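Local coordinates for single-stranded DNA-binding protein DdrB (Deinococcus radiodurans, PDB 4NOE) that binds single-stranded DNA and, as a DNA damage response protein, assists the accurate annealing of complementary strands, at residues F60-L64 and I65-K69; K139-E142 and R143-V146. All coordinates share one frame; numbering follows the deposited sequence.

Contact 1: residues F60-L64 and I65-K69; sequences FDWSL and IGARK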
loop_
_atom_site.group_PDB
_atom_site.type_symbol
_atom_site.label_atom_id
_atom_site.label_comp_id
_atom_site.label_asym_id
_atom_site.label_seq_id
_atom_site.Cartn_x
_atom_site.Cartn_y
_atom_site.Cartn_z
ATOM N N PHE E 60 -14.318 38.365 2.225
ATOM C CA PHE E 60 -12.948 37.974 1.942
ATOM C C PHE E 60 -12.561 38.332 0.508
ATOM O O PHE E 60 -13.340 38.140 -0.424
ATOM C CB PHE E 60 -12.783 36.473 2.171
ATOM C CG PHE E 60 -11.382 35.997 2.018
ATOM C CD1 PHE E 60 -10.448 36.233 3.009
ATOM C CD2 PHE E 60 -10.993 35.309 0.878
ATOM C CE1 PHE E 60 -9.144 35.784 2.869
ATOM C CE2 PHE E 60 -9.699 34.872 0.729
ATOM C CZ PHE E 60 -8.769 35.111 1.727
ATOM N N ASP E 61 -11.355 38.854 0.327
ATOM C CA ASP E 61 -10.890 39.151 -1.020
ATOM C C ASP E 61 -10.209 37.910 -1.577
ATOM O O ASP E 61 -9.041 37.639 -1.283
ATOM C CB ASP E 61 -9.938 40.345 -1.012
ATOM C CG ASP E 61 -9.617 40.848 -2.411
ATOM O OD1 ASP E 61 -9.896 40.127 -3.404
ATOM O OD2 ASP E 61 -9.073 41.971 -2.519
ATOM N N TRP E 62 -10.946 37.159 -2.385
ATOM C CA TRP E 62 -10.436 35.901 -2.915
ATOM C C TRP E 62 -9.278 36.104 -3.882
ATOM O O TRP E 62 -8.500 35.174 -4.120
ATOM C CB TRP E 62 -11.568 35.084 -3.554
ATOM C CG TRP E 62 -12.540 34.527 -2.521
ATOM C CD1 TRP E 62 -13.733 35.069 -2.147
ATOM C CD2 TRP E 62 -12.366 33.347 -1.719
ATOM N NE1 TRP E 62 -14.321 34.294 -1.174
ATOM C CE2 TRP E 62 -13.506 33.230 -0.894
ATOM C CE3 TRP E 62 -11.366 32.371 -1.628
ATOM C CZ2 TRP E 62 -13.680 32.170 0.013
ATOM C CZ3 TRP E 62 -11.531 31.318 -0.719
ATOM C CH2 TRP E 62 -12.684 31.227 0.087
ATOM N N SER E 63 -9.138 37.313 -4.426
ATOM C CA SER E 63 -8.024 37.582 -5.342
ATOM C C SER E 63 -6.678 37.501 -4.615
ATOM O O SER E 63 -5.630 37.307 -5.248
ATOM C CB SER E 63 -8.180 38.945 -6.040
ATOM O OG SER E 63 -7.855 40.012 -5.160
ATOM N N LEU E 64 -6.701 37.636 -3.292
ATOM C CA LEU E 64 -5.481 37.472 -2.497
ATOM C C LEU E 64 -4.849 36.105 -2.742
ATOM O O LEU E 64 -3.621 35.994 -2.781
ATOM C CB LEU E 64 -5.746 37.699 -1.003
ATOM C CG LEU E 64 -5.983 39.162 -0.606
ATOM C CD1 LEU E 64 -6.557 39.284 0.810
ATOM C CD2 LEU E 64 -4.686 39.964 -0.724
ATOM N N ILE E 65 -5.674 35.074 -2.946
ATOM C CA ILE E 65 -5.114 33.745 -3.227
ATOM C C ILE E 65 -5.360 33.294 -4.660
ATOM O O ILE E 65 -5.355 32.086 -4.945
ATOM C CB ILE E 65 -5.626 32.659 -2.258
ATOM C CG1 ILE E 65 -7.131 32.439 -2.422
ATOM C CG2 ILE E 65 -5.266 33.014 -0.814
ATOM C CD1 ILE E 65 -7.688 31.267 -1.580
ATOM N N GLY E 66 -5.580 34.261 -5.557
ATOM C CA GLY E 66 -5.748 33.963 -6.978
ATOM C C GLY E 66 -7.076 33.299 -7.318
ATOM O O GLY E 66 -7.212 32.653 -8.363
ATOM N N ALA E 67 -8.056 33.463 -6.436
ATOM C CA ALA E 67 -9.357 32.843 -6.612
ATOM C C ALA E 67 -10.406 33.907 -6.919
ATOM O O ALA E 67 -10.144 35.109 -6.770
ATOM C CB ALA E 67 -9.733 32.064 -5.355
ATOM N N ARG E 68 -11.591 33.457 -7.331
ATOM C CA ARG E 68 -12.714 34.346 -7.619
ATOM C C ARG E 68 -14.034 33.642 -7.285
ATOM O O ARG E 68 -14.135 32.410 -7.385
ATOM C CB ARG E 68 -12.699 34.766 -9.095
ATOM C CG ARG E 68 -12.824 33.598 -10.082
ATOM C CD ARG E 68 -12.111 33.887 -11.411
ATOM N NE ARG E 68 -11.997 32.700 -12.266
ATOM C CZ ARG E 68 -12.870 32.370 -13.217
ATOM N NH1 ARG E 68 -13.934 33.131 -13.449
ATOM N NH2 ARG E 68 -12.682 31.275 -13.942
ATOM N N LYS E 69 -15.043 34.410 -6.887
ATOM C CA LYS E 69 -16.354 33.828 -6.611
ATOM C C LYS E 69 -17.189 33.633 -7.875
ATOM O O LYS E 69 -17.012 34.334 -8.867
ATOM C CB LYS E 69 -17.134 34.677 -5.609
ATOM C CG LYS E 69 -16.618 34.572 -4.197
ATOM C CD LYS E 69 -17.474 35.389 -3.267
ATOM C CE LYS E 69 -17.463 36.852 -3.662
ATOM N NZ LYS E 69 -18.511 37.637 -2.932
HETATM O O HOH W 1 -16.043 38.142 -0.948
#
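Ile65 opens the second half of this turn by donating its backbone N to Trp62 O at 3.1 Å, the i to i+3 bond of the 3-10 segment that begins at Trp62, just after an Asx turn in which Asp61 OD1 accepts from Ser63 N. Its CG1 lies between the backbone N and the carbonyl carbon (chi1 65°), from where CD1 reaches the edge of the indole, 3.8 Å from Trp62 CE3. Gly66 follows with positive phi, which favours glycine, and its N bonds to Ser63 O at 3.1 Å. Ala67 N then returns to Trp62 O at 2.9 Å, arriving from the opposite face of the carbonyl plane to Ile65 N, while Ala67 CB packs on Trp62 CB. Farther along, on strand 68-71, the Lys69 side chain crosses that of Trp62 at about a right angle, its CG 3.6 Å from Trp62 CD1. Within 60-64, Phe60 CD2 stands over the centre of one indole face; from outside both segments, Tyr107 meets the ring edge-to-face. With an alanine at Trp62, Phe60, Ile65 and Lys69 would probably lose their shared surface, leaving a gap. Two N-H groups grip Trp62 O, fixing the chain reversal while apolar contacts pack against the indole.

Contact 2: residues K139-E142 and R143-V146; sequences KRQE and RYAV
Gln141 and Tyr144 span a short 3-10 turn in the loop after strand 128-135, and the i to i+3 pattern of its backbone bonds is the evidence. Tyr144 N donates to Gln141 O at 3.2 Å, and Ala145 N donates to Glu142 O at 3.1 Å. Asn56 ND2 also donates to Gln141 O, tying the turn to a neighbouring loop.

Among side-chain hydrogen bonds, the Gln141 amide uses both of its ends. With the chain bent at chi2 (-66°), NE2 turns back to Lys139 O, which lies near the amide plane at 2.9 Å. OE1 takes Arg143 NH1 at 2.9 Å, in the carbonyl plane and on a lone pair, while Arg143 NH2 adds a weak one. The amide and guanidinium planes stand 80° apart, and the two partners fix the rotation of the amide.

Packing runs along the same glutamine. CB sits over one face of the Tyr144 ring in a CH-pi contact, 3.9 Å from the centroid, while CG approaches Tyr144 CE2 at 3.5 Å. The phenol's OH bonds to Asp13 of the second subunit, so this ring joins the turn to the subunit interface.

Charge pairing belongs to Arg140, whose extended chain brings the guanidinium to two acids, Glu142 and Asp59. NE forms a salt bridge with Glu142 OE2 at 2.7 Å, in the guanidinium plane but above the plane of the carboxylate; NH2 forms a salt bridge with Asp59, and NH1 donates to Glu55 O. The pair of acids probably offsets the charge of Arg140. Arg140 NH2 also passes obliquely against Ala145 CB, 3.7 Å away.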
loop_
_atom_site.group_PDB
_atom_site.type_symbol
_atom_site.label_atom_id
_atom_site.label_comp_id
_atom_site.label_asym_id
_atom_site.label_seq_id
_atom_site.Cartn_x
_atom_site.Cartn_y
_atom_site.Cartn_z
ATOM N N LYS E 139 -9.634 36.290 15.023
ATOM C CA LYS E 139 -10.253 37.609 14.961
ATOM C C LYS E 139 -9.986 38.244 13.603
ATOM O O LYS E 139 -8.956 37.979 12.975
ATOM C CB LYS E 139 -9.751 38.517 16.086
ATOM N N ARG E 140 -10.919 39.089 13.170
ATOM C CA ARG E 140 -10.926 39.651 11.824
ATOM C C ARG E 140 -9.688 40.475 11.489
ATOM O O ARG E 140 -9.351 41.411 12.206
ATOM C CB ARG E 140 -12.179 40.508 11.643
ATOM C CG ARG E 140 -12.285 41.237 10.314
ATOM C CD ARG E 140 -13.661 41.871 10.175
ATOM N NE ARG E 140 -13.756 42.788 9.043
ATOM C CZ ARG E 140 -14.217 42.440 7.848
ATOM N NH1 ARG E 140 -14.617 41.193 7.628
ATOM N NH2 ARG E 140 -14.275 43.333 6.874
ATOM N N GLN E 141 -9.011 40.118 10.402
ATOM C CA GLN E 141 -7.951 40.965 9.857
ATOM C C GLN E 141 -8.555 41.781 8.723
ATOM O O GLN E 141 -9.023 41.222 7.724
ATOM C CB GLN E 141 -6.780 40.131 9.317
ATOM C CG GLN E 141 -6.318 38.992 10.224
ATOM C CD GLN E 141 -5.721 39.480 11.530
ATOM O OE1 GLN E 141 -4.712 40.185 11.542
ATOM N NE2 GLN E 141 -6.345 39.106 12.640
ATOM N N GLU E 142 -8.542 43.098 8.873
ATOM C CA GLU E 142 -9.146 43.985 7.888
ATOM C C GLU E 142 -8.458 43.942 6.529
ATOM O O GLU E 142 -9.091 44.142 5.496
ATOM C CB GLU E 142 -9.158 45.421 8.420
ATOM C CG GLU E 142 -10.203 45.654 9.501
ATOM C CD GLU E 142 -11.625 45.476 8.984
ATOM O OE1 GLU E 142 -11.853 45.710 7.771
ATOM O OE2 GLU E 142 -12.511 45.098 9.790
ATOM N N ARG E 143 -7.157 43.693 6.524
ATOM C CA ARG E 143 -6.420 43.674 5.268
ATOM C C ARG E 143 -6.869 42.517 4.368
ATOM O O ARG E 143 -6.671 42.558 3.150
ATOM C CB ARG E 143 -4.914 43.618 5.533
ATOM C CG ARG E 143 -4.465 42.359 6.224
ATOM C CD ARG E 143 -3.000 42.427 6.662
ATOM N NE ARG E 143 -2.601 41.165 7.284
ATOM C CZ ARG E 143 -2.885 40.834 8.541
ATOM N NH1 ARG E 143 -3.560 41.676 9.320
ATOM N NH2 ARG E 143 -2.496 39.661 9.020
ATOM N N TYR E 144 -7.492 41.503 4.963
ATOM C CA TYR E 144 -7.925 40.317 4.210
ATOM C C TYR E 144 -9.178 40.606 3.399
ATOM O O TYR E 144 -9.552 39.833 2.513
ATOM C CB TYR E 144 -8.243 39.146 5.146
ATOM C CG TYR E 144 -7.053 38.461 5.764
ATOM C CD1 TYR E 144 -5.771 38.677 5.282
ATOM C CD2 TYR E 144 -7.216 37.588 6.836
ATOM C CE1 TYR E 144 -4.684 38.043 5.850
ATOM C CE2 TYR E 144 -6.137 36.947 7.405
ATOM C CZ TYR E 144 -4.873 37.182 6.908
ATOM O OH TYR E 144 -3.788 36.555 7.466
ATOM N N ALA E 145 -9.844 41.707 3.726
ATOM C CA ALA E 145 -11.142 41.989 3.134
ATOM C C ALA E 145 -11.011 42.668 1.780
ATOM O O ALA E 145 -9.962 43.226 1.454
ATOM C CB ALA E 145 -11.978 42.831 4.071
ATOM N N VAL E 146 -12.077 42.583 0.987
ATOM C CA VAL E 146 -12.211 43.375 -0.227
ATOM C C VAL E 146 -12.166 44.865 0.141
ATOM O O VAL E 146 -12.811 45.294 1.095
ATOM C CB VAL E 146 -13.533 43.056 -0.955
ATOM C CG1 VAL E 146 -13.730 43.986 -2.142
ATOM C CG2 VAL E 146 -13.566 41.585 -1.405
HETATM O O HOH W 2 -8.863 45.531 2.766
#

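Overall arrangement
Contact 1 closes well before contact 2 opens along the chain, yet their centres lie about 13 Å apart and the two turns touch. Asp61 N and Tyr144 O are 3.0 Å apart, a probable hydrogen bond between the start of one turn and the end of the other, and Leu64 CD1 packs on that same oxygen at 3.5 Å. Arg33 of helix 28-37 bridges them, pairing with Asp61 and donating to Arg143 O. The settings differ: contact 1 is largely buried and leads into strand 68-71, whereas 139-146 is partly buried and reaches another subunit. The nearest atoms of contacts 1 and 2 stand about 12 and 15 Å from the bound DNA, so neither touches it.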